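Local coordinates for protein acetyl-xylan esterase (Streptomyces lividans, PDB 2CC0) that probably removes acetyl groups from plant cell-wall xylan, as a metal-dependent carbohydrate esterase of family 4 that holds a zinc ion, at residues 11-16 / 60-65; 83-88 / 94-99. One frame throughout, in Å; residues are numbered along the deposited sequence. Where two conformers were deposited one is given.

Contact 1. Residues 11-16 / 60-65; sequences FDDGPS and ANHSYT. With ZN (zinc ion), chain C.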
# COMPACT_ATOMS: atom_id res chain seq x y z
N PHE A 11 5.47 5.62 14.22
CA PHE A 11 6.71 5.64 15.01
C PHE A 11 7.12 4.22 15.36
O PHE A 11 6.39 3.49 16.07
CB PHE A 11 6.50 6.46 16.31
CG PHE A 11 6.12 7.88 16.05
CD1 PHE A 11 7.11 8.84 15.83
CD2 PHE A 11 4.77 8.27 15.96
CE1 PHE A 11 6.78 10.15 15.58
CE2 PHE A 11 4.43 9.58 15.71
CZ PHE A 11 5.44 10.53 15.49
N ASP A 12 8.28 3.82 14.83
CA ASP A 12 8.84 2.50 15.09
C ASP A 12 9.73 2.43 16.34
O ASP A 12 10.38 3.42 16.72
CB ASP A 12 9.69 2.05 13.90
CG ASP A 12 8.86 1.62 12.70
OD1 ASP A 12 7.63 1.78 12.70
OD2 ASP A 12 9.49 1.13 11.73
N ASP A 13 9.70 1.24 16.95
CA ASP A 13 10.75 0.74 17.87
C ASP A 13 10.57 1.05 19.35
O ASP A 13 11.52 0.87 20.16
CB ASP A 13 12.16 1.14 17.44
CG ASP A 13 12.61 0.44 16.20
OD1 ASP A 13 12.18 -0.73 15.98
OD2 ASP A 13 13.42 1.06 15.46
N GLY A 14 9.39 1.49 19.70
CA GLY A 14 9.10 1.68 21.12
C GLY A 14 8.46 0.45 21.72
O GLY A 14 8.37 -0.62 21.09
N PRO A 15 7.98 0.59 22.96
CA PRO A 15 8.21 1.82 23.73
C PRO A 15 9.52 1.78 24.51
O PRO A 15 10.26 0.80 24.41
CB PRO A 15 7.10 1.75 24.81
CG PRO A 15 6.54 0.38 24.78
CD PRO A 15 7.15 -0.41 23.65
N SER A 16 9.86 2.87 25.17
CA SER A 16 11.24 3.34 25.43
C SER A 16 11.12 4.47 26.44
O SER A 16 10.02 5.00 26.68
CB SER A 16 12.08 3.74 24.24
OG SER A 16 11.92 5.10 23.99
N ALA A 60 0.84 -1.33 16.85
CA ALA A 60 1.05 -2.31 15.80
C ALA A 60 2.33 -3.11 16.05
O ALA A 60 3.10 -2.81 16.97
CB ALA A 60 1.08 -1.64 14.42
N ASN A 61 2.48 -4.17 15.26
CA ASN A 61 3.52 -5.22 15.47
C ASN A 61 4.77 -4.91 14.66
O ASN A 61 4.69 -4.72 13.43
CB ASN A 61 2.89 -6.58 15.06
CG ASN A 61 3.77 -7.80 15.34
OD1 ASN A 61 4.99 -7.79 15.12
ND2 ASN A 61 3.11 -8.90 15.73
N HIS A 62 5.94 -4.88 15.32
CA HIS A 62 7.20 -4.58 14.64
C HIS A 62 8.25 -5.69 14.91
O HIS A 62 9.45 -5.42 14.88
CB HIS A 62 7.73 -3.20 15.03
CG HIS A 62 8.81 -2.66 14.13
ND1 HIS A 62 8.81 -2.82 12.76
CD2 HIS A 62 9.88 -1.90 14.42
CE1 HIS A 62 9.86 -2.20 12.24
NE2 HIS A 62 10.53 -1.64 13.22
N SER A 63 7.77 -6.94 15.07
CA SER A 63 8.57 -8.13 15.44
C SER A 63 9.00 -8.08 16.91
O SER A 63 8.82 -7.06 17.58
CB SER A 63 9.80 -8.33 14.54
OG SER A 63 10.88 -7.51 14.98
N TYR A 64 9.58 -9.19 17.39
CA TYR A 64 9.95 -9.28 18.81
C TYR A 64 11.31 -8.65 19.10
O TYR A 64 11.45 -7.93 20.09
CB TYR A 64 9.89 -10.72 19.33
CG TYR A 64 9.67 -10.76 20.82
CD1 TYR A 64 8.38 -10.65 21.36
CD2 TYR A 64 10.75 -10.90 21.71
CE1 TYR A 64 8.15 -10.67 22.76
CE2 TYR A 64 10.53 -10.90 23.11
CZ TYR A 64 9.25 -10.80 23.61
OH TYR A 64 9.04 -10.79 24.99
N THR A 65 12.29 -8.93 18.24
CA THR A 65 13.67 -8.50 18.50
C THR A 65 14.29 -7.70 17.32
O THR A 65 15.49 -7.42 17.32
CB THR A 65 14.60 -9.73 18.78
OG1 THR A 65 14.76 -10.50 17.57
CG2 THR A 65 14.07 -10.62 19.91
ZN ZN C . 12.44 -0.76 13.18
O HOH W 1 13.93 0.68 13.01
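His-62 meets Asp-12 and Asp-13 beside the zinc ion, and it is the one residue of 60-65 that touches 11-16. Just before it, at the end of strand 58-61, Asn-61 OD1 reaches forward to the backbone. Ser-63 N donates to it at 2.9 Å, which makes an Asx turn around His-62. The ND2 of Asn-61 bonds to the carbonyl of Ile-81, among others. His-62 then carries the contact. Its CG stands anti to the backbone N (chi1 -165°), and the imidazole reaches across to the other segment. NE2 binds zinc at 2.1 Å, while ND1 bonds to the carbonyl of Arg-100, which should hold the ring against turning. Asp-12 lies over one face of the ring, offset toward the rim. Its OD2 comes within 3.3 Å of His-62 NE2, with the carboxylate turned 42° from the ring plane. No hydrogen bond links them, and OD1 of Asp-12 pairs with Arg-100. Asp-13 comes to the ring edge instead, near its plane, with OD1 3.0 Å from His-62 CD2. The arrangement is the Asp-His-His metal site of family 4 esterases and related deacetylases, in which His-66 supplies the second histidine. Asp-13 OD1 approaches zinc at a long 2.8 Å and also takes a hydrogen bond from Gln-38. Its OD2 accepts a hydrogen from the zinc-bound water. An alanine here would probably deprive the zinc site of its aspartate and leave the metal-bound water and Gln-38 NE2 without this acceptor. Next along, Ser-63 OG donates to His-62 O in the carbonyl plane, on a lone pair, and also bonds to His-66 N. Tyr-64 through its backbone N and Thr-65 through OG1 both fasten to Glu-80 of helix 74-90.

Contact 2. Residues 83-88 / 94-99; sequences RTQQAI and GTPKLF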
# COMPACT_ATOMS: atom_id res chain seq x y z
N ARG A 83 4.85 -13.90 19.20
CA ARG A 83 5.24 -13.42 20.53
C ARG A 83 4.94 -11.94 20.68
O ARG A 83 4.60 -11.46 21.76
CB ARG A 83 6.71 -13.72 20.81
CG ARG A 83 6.98 -15.19 21.11
CD ARG A 83 8.26 -15.66 20.45
NE ARG A 83 9.43 -15.14 21.11
CZ ARG A 83 10.56 -14.76 20.51
NH1 ARG A 83 10.70 -14.83 19.19
NH2 ARG A 83 11.56 -14.31 21.25
N THR A 84 5.09 -11.20 19.57
CA THR A 84 4.77 -9.78 19.61
C THR A 84 3.25 -9.51 19.72
O THR A 84 2.84 -8.58 20.45
CB THR A 84 5.43 -9.06 18.41
OG1 THR A 84 6.85 -9.29 18.47
CG2 THR A 84 5.16 -7.56 18.47
N GLN A 85 2.42 -10.30 19.01
CA GLN A 85 0.96 -10.22 19.16
C GLN A 85 0.61 -10.42 20.64
O GLN A 85 -0.12 -9.63 21.22
CB GLN A 85 0.24 -11.29 18.32
CG GLN A 85 0.35 -11.11 16.79
CD GLN A 85 -0.31 -9.81 16.32
OE1 GLN A 85 0.34 -8.75 16.27
NE2 GLN A 85 -1.62 -9.86 16.02
N GLN A 86 1.20 -11.45 21.22
CA GLN A 86 0.94 -11.81 22.62
C GLN A 86 1.41 -10.70 23.57
O GLN A 86 0.70 -10.36 24.52
CB GLN A 86 1.65 -13.13 22.94
CG GLN A 86 1.03 -14.36 22.23
CD GLN A 86 2.03 -15.50 22.03
OE1 GLN A 86 3.12 -15.51 22.62
NE2 GLN A 86 1.68 -16.46 21.15
N ALA A 87 2.60 -10.15 23.34
CA ALA A 87 3.14 -9.14 24.26
C ALA A 87 2.30 -7.85 24.22
O ALA A 87 2.03 -7.23 25.25
CB ALA A 87 4.61 -8.84 23.97
N ILE A 88 1.92 -7.43 23.01
CA ILE A 88 1.13 -6.21 22.89
C ILE A 88 -0.28 -6.39 23.49
O ILE A 88 -0.76 -5.54 24.28
CB ILE A 88 1.10 -5.69 21.43
CG1 ILE A 88 2.53 -5.31 21.01
CG2 ILE A 88 0.09 -4.56 21.27
CD1 ILE A 88 2.73 -5.09 19.48
N GLY A 94 -4.26 -4.01 22.69
CA GLY A 94 -5.08 -4.67 21.67
C GLY A 94 -4.31 -5.76 20.93
O GLY A 94 -3.11 -5.99 21.16
N THR A 95 -5.00 -6.44 20.03
CA THR A 95 -4.37 -7.41 19.15
C THR A 95 -4.11 -6.69 17.83
O THR A 95 -5.05 -6.34 17.11
CB THR A 95 -5.29 -8.63 18.94
OG1 THR A 95 -5.46 -9.28 20.20
CG2 THR A 95 -4.67 -9.63 17.96
N PRO A 96 -2.83 -6.44 17.51
CA PRO A 96 -2.55 -5.68 16.27
C PRO A 96 -3.13 -6.29 14.99
O PRO A 96 -3.21 -7.51 14.84
CB PRO A 96 -1.01 -5.67 16.18
CG PRO A 96 -0.56 -5.82 17.62
CD PRO A 96 -1.60 -6.76 18.25
N LYS A 97 -3.52 -5.39 14.08
CA LYS A 97 -3.91 -5.80 12.73
C LYS A 97 -2.89 -5.40 11.68
O LYS A 97 -3.03 -5.78 10.52
CB LYS A 97 -5.29 -5.22 12.34
CG LYS A 97 -6.49 -5.72 13.17
CD LYS A 97 -6.65 -7.22 13.16
CE LYS A 97 -6.91 -7.78 11.78
NZ LYS A 97 -6.98 -9.27 11.73
N LEU A 98 -1.85 -4.66 12.11
CA LEU A 98 -0.80 -4.15 11.20
C LEU A 98 0.58 -4.63 11.62
O LEU A 98 0.88 -4.72 12.81
CB LEU A 98 -0.79 -2.62 11.21
CG LEU A 98 -2.13 -1.92 10.94
CD1 LEU A 98 -1.94 -0.43 11.10
CD2 LEU A 98 -2.70 -2.30 9.56
N PHE A 99 1.42 -4.91 10.63
CA PHE A 99 2.78 -5.37 10.89
C PHE A 99 3.73 -4.63 9.97
O PHE A 99 3.49 -4.55 8.76
CB PHE A 99 2.88 -6.88 10.61
CG PHE A 99 4.30 -7.42 10.63
CD1 PHE A 99 4.98 -7.60 11.83
CD2 PHE A 99 4.97 -7.70 9.42
CE1 PHE A 99 6.30 -8.07 11.83
CE2 PHE A 99 6.29 -8.16 9.39
CZ PHE A 99 6.96 -8.35 10.62
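Gln-85 and Ile-88, one turn apart on helix 74-90, both close on Pro-96. The Gln-85 chain leaves with CG beside the backbone N (chi1 -68°) and bends at chi2 (-62°). This folds its amide along the proline, the two side chains running past each other in opposite directions. NE2 donates to Pro-96 O at 3.1 Å. The bond is nearly straight (168°), and the acceptor lies in the amide plane, though the donor is tilted somewhat from the carbonyl plane. OE1 packs against the ring methylenes, 3.3 Å from Pro-96 CG, and takes its hydrogen bond from Asn-61 ND2. Both ends of this buried amide are therefore used, which should hold it against flipping. The pairing joins the last part of the helix to the loop that leads into strand 98-99, within the distorted (beta/alpha) barrel of the polysaccharide deacetylase (NodB-like) family. Ile-88 touches with two branches. CD1 meets Pro-96 CG at 3.8 Å, while CG2, anti to the backbone N, sits 3.5 Å from Gly-94 O. Thr-95, near the surface, sets its methyl CG2 across the Gln-85 amide, 3.6 Å from NE2.

Strand 5-12 comes first, and the chain then runs through helices and strand 34-37 before strand 58-61 brings His-62 to it. Contact 1 closes that long loop of 43 residues. Helix 74-90 follows, and contact 2 closes a much shorter connection, five residues between the segments, from the last turns of the helix to the approach to strand 98-99. The two contacts lie in series, neither nested nor crossed, with centres about 10 Å apart. Residues 60-65 connect them. The backbone N of Asn-61 probably bonds to Leu-98 O at 3.0 Å. Strand 58-61 is thus tied to the zinc site on one hand and to helix 74-90 and strand 98-99 on the other.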